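Ricin B-like lectin (Macrolepiota procera, PDB 4IZX) binds carbohydrates as a beta-trefoil lectin, holding the galactose of lactose in a glycan pocket. Local coordinates at residues N47-K51 against A52-R56. Sequence-based numbering, arbitrary orientation.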
ATOM      1  N   ASN A  47       1.123  -7.724  -9.806  1.00  8.53           N
ATOM      2  CA  ASN A  47       0.557  -8.635 -10.790  1.00  9.18           C
ATOM      3  C   ASN A  47      -0.834  -8.141 -11.154  1.00  8.16           C
ATOM      4  O   ASN A  47      -1.654  -7.893 -10.262  1.00  9.06           O
ATOM      5  CB  ASN A  47       0.473 -10.087 -10.291  1.00  9.74           C
ATOM      6  CG  ASN A  47      -0.002 -11.052 -11.354  1.00 11.54           C
ATOM      7  OD1 ASN A  47       0.499 -11.026 -12.465  1.00 13.10           O
ATOM      8  ND2 ASN A  47      -0.964 -11.901 -11.015  1.00 13.90           N
ATOM      9  N   TRP A  48      -1.109  -8.039 -12.447  1.00  8.68           N
ATOM     10  CA  TRP A  48      -2.448  -7.811 -12.930  1.00  8.55           C
ATOM     11  C   TRP A  48      -3.085  -9.159 -13.205  1.00  9.22           C
ATOM     12  O   TRP A  48      -2.589  -9.924 -14.025  1.00 10.78           O
ATOM     13  CB  TRP A  48      -2.440  -6.915 -14.183  1.00  9.13           C
ATOM     14  CG  TRP A  48      -3.786  -6.756 -14.814  1.00  8.29           C
ATOM     15  CD1 TRP A  48      -4.188  -7.365 -15.949  1.00  9.57           C
ATOM     16  CD2 TRP A  48      -4.868  -5.875 -14.422  1.00  8.15           C
ATOM     17  NE1 TRP A  48      -5.454  -6.946 -16.303  1.00  9.26           N
ATOM     18  CE2 TRP A  48      -5.887  -6.027 -15.384  1.00  8.31           C
ATOM     19  CE3 TRP A  48      -5.066  -4.962 -13.365  1.00  8.42           C
ATOM     20  CZ2 TRP A  48      -7.073  -5.341 -15.309  1.00  8.95           C
ATOM     21  CZ3 TRP A  48      -6.238  -4.291 -13.302  1.00  8.19           C
ATOM     22  CH2 TRP A  48      -7.236  -4.464 -14.277  1.00  9.88           C
ATOM     23  N   THR A  49      -4.176  -9.450 -12.509  1.00  9.62           N
ATOM     24  CA  THR A  49      -4.807 -10.754 -12.560  1.00 10.01           C
ATOM     25  C   THR A  49      -5.705 -10.922 -13.775  1.00 10.72           C
ATOM     26  O   THR A  49      -6.232 -11.987 -14.027  1.00 12.98           O
ATOM     27  CB  THR A  49      -5.680 -10.974 -11.333  1.00 10.58           C
ATOM     28  OG1 THR A  49      -6.744 -10.029 -11.381  1.00 10.44           O
ATOM     29  CG2 THR A  49      -4.901 -10.821 -10.028  1.00 11.68           C
ATOM     30  N   GLY A  50      -5.883  -9.848 -14.526  1.00 10.84           N
ATOM     31  CA  GLY A  50      -6.870  -9.754 -15.570  1.00 11.62           C
ATOM     32  C   GLY A  50      -7.987  -8.835 -15.161  1.00 10.18           C
ATOM     33  O   GLY A  50      -8.696  -8.309 -16.033  1.00 11.53           O
ATOM     34  N   LYS A  51      -8.163  -8.598 -13.854  1.00 10.38           N
ATOM     35  CA  LYS A  51      -9.224  -7.718 -13.390  1.00 10.71           C
ATOM     36  C   LYS A  51      -8.838  -6.783 -12.221  1.00  9.26           C
ATOM     37  O   LYS A  51      -9.582  -5.885 -11.885  1.00 10.38           O
ATOM     38  CB  LYS A  51     -10.486  -8.494 -13.000  1.00 11.49           C
ATOM     39  CG  LYS A  51     -10.294  -9.486 -11.924  1.00 13.09           C
ATOM     40  CD  LYS A  51     -11.516 -10.391 -11.799  1.00 15.33           C
ATOM     41  CE  LYS A  51     -11.597 -11.196 -10.519  1.00 15.04           C
ATOM     42  NZ  LYS A  51     -10.379 -11.989 -10.250  1.00 17.71           N
ATOM     43  N   ALA A  52      -7.697  -6.996 -11.606  1.00  8.43           N
ATOM     44  CA  ALA A  52      -7.277  -6.233 -10.446  1.00  7.80           C
ATOM     45  C   ALA A  52      -5.795  -6.505 -10.227  1.00  7.35           C
ATOM     46  O   ALA A  52      -5.188  -7.258 -10.976  1.00  8.62           O
ATOM     47  CB  ALA A  52      -8.090  -6.622  -9.209  1.00  9.02           C
ATOM     48  N   TRP A  53      -5.242  -5.895  -9.181  1.00  7.64           N
ATOM     49  CA  TRP A  53      -3.821  -5.973  -8.880  1.00  7.36           C
ATOM     50  C   TRP A  53      -3.586  -6.732  -7.598  1.00  7.12           C
ATOM     51  O   TRP A  53      -4.292  -6.530  -6.589  1.00  8.19           O
ATOM     52  CB  TRP A  53      -3.220  -4.585  -8.712  1.00  7.68           C
ATOM     53  CG  TRP A  53      -3.275  -3.739  -9.919  1.00  7.44           C
ATOM     54  CD1 TRP A  53      -4.263  -2.851 -10.267  1.00  8.22           C
ATOM     55  CD2 TRP A  53      -2.298  -3.663 -10.974  1.00  7.51           C
ATOM     56  NE1 TRP A  53      -3.958  -2.235 -11.460  1.00  8.48           N
ATOM     57  CE2 TRP A  53      -2.757  -2.709 -11.905  1.00  8.22           C
ATOM     58  CE3 TRP A  53      -1.086  -4.309 -11.213  1.00  8.18           C
ATOM     59  CZ2 TRP A  53      -2.028  -2.360 -13.005  1.00  9.80           C
ATOM     60  CZ3 TRP A  53      -0.367  -3.968 -12.336  1.00  9.56           C
ATOM     61  CH2 TRP A  53      -0.847  -3.012 -13.199  1.00 11.16           C
ATOM     62  N   THR A  54      -2.559  -7.570  -7.574  1.00  7.48           N
ATOM     63  CA  THR A  54      -2.050  -8.156  -6.339  1.00  7.28           C
ATOM     64  C   THR A  54      -0.639  -7.634  -6.128  1.00  7.48           C
ATOM     65  O   THR A  54       0.092  -7.367  -7.095  1.00  8.11           O
ATOM     66  CB  THR A  54      -2.132  -9.692  -6.328  1.00  8.05           C
ATOM     67  OG1 THR A  54      -1.200 -10.185  -7.291  1.00  9.35           O
ATOM     68  CG2 THR A  54      -3.541 -10.158  -6.631  1.00  8.91           C
ATOM     69  N   LEU A  55      -0.261  -7.528  -4.863  1.00  7.10           N
ATOM     70  CA  LEU A  55       1.038  -6.958  -4.465  1.00  6.94           C
ATOM     71  C   LEU A  55       1.780  -7.973  -3.590  1.00  7.53           C
ATOM     72  O   LEU A  55       1.339  -8.271  -2.484  1.00  8.14           O
ATOM     73  CB  LEU A  55       0.874  -5.644  -3.701  1.00  7.28           C
ATOM     74  CG  LEU A  55       0.794  -4.379  -4.568  1.00  8.96           C
ATOM     75  CD1 LEU A  55      -0.376  -4.406  -5.516  1.00 11.69           C
ATOM     76  CD2 LEU A  55       0.718  -3.140  -3.749  1.00 10.49           C
ATOM     77  N   ARG A  56       2.858  -8.535  -4.125  1.00  7.60           N
ATOM     78  CA  ARG A  56       3.586  -9.594  -3.442  1.00  7.66           C
ATOM     79  C   ARG A  56       4.883  -9.071  -2.850  1.00  7.63           C
ATOM     80  O   ARG A  56       5.678  -8.431  -3.537  1.00  8.36           O
ATOM     81  CB  ARG A  56       3.876 -10.750  -4.403  1.00  8.56           C
ATOM     82  CG  ARG A  56       4.576 -11.934  -3.756  1.00 10.37           C
ATOM     83  CD  ARG A  56       5.163 -12.868  -4.802  1.00 14.59           C
ATOM     84  NE  ARG A  56       4.717 -14.245  -4.617  1.00 19.72           N
ATOM     85  CZ  ARG A  56       5.502 -15.236  -4.203  1.00 17.21           C
ATOM     86  NH1 ARG A  56       6.778 -15.001  -3.930  1.00 13.40           N
ATOM     87  NH2 ARG A  56       5.012 -16.458  -4.062  1.00 23.51           N
TER
HETATM   88  O   HOH W   1      -1.625 -12.653  -8.253  1.00 13.42           O
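Trp48 and Trp53 meet on one face of the beta hairpin formed by strands 44-48 and 53-57, where they make an edge-to-face pair. The six-membered ring of Trp48 turns its edge to the face of the five-membered ring of Trp53, with centroids 4.9 Å apart and planes inclined at 63°. CE3 of Trp48 sits over the NE1-CE2 bond of Trp53, 3.5 Å from either atom, while CB of Trp48 makes a CH-pi contact over the six-membered ring of Trp53. A chi1 of 174°, which sets CG of Trp48 opposite the backbone N, carries the indole over the turn, and one face rests on Gly50 C and the backbone N atoms of Lys51 and Ala52. Trp53 also borders the benzamidine pocket and touches Ile87.

On the other face, Asn47 and Thr54 run side by side. Their backbones exchange two hydrogen bonds, and a water joins ND2 of Asn47 to OG1 of Thr54, 2.7 Å from the latter. Thr49 crosses Thr54 at about a right angle, bringing the two CG2 methyls to 3.7 Å.

The turn is closed by a nearly straight bond from Thr49 N to Ala52 O (2.9 Å). Thr49 OG1 accepts from Lys51 N, forming an ST turn, and weakly from Ala52 N; it is also hydrogen-bonded to the carboxylate of Glu84, which forms a salt bridge with Lys51 NZ. The hairpin end thus combines an aromatic face with a mixed one: indole packing joins the two strands next to the turn, while the Thr49 hydroxyl ties the Lys51 amide, and more weakly that of Ala52, to a carboxylate that probably offsets the lysine's charge.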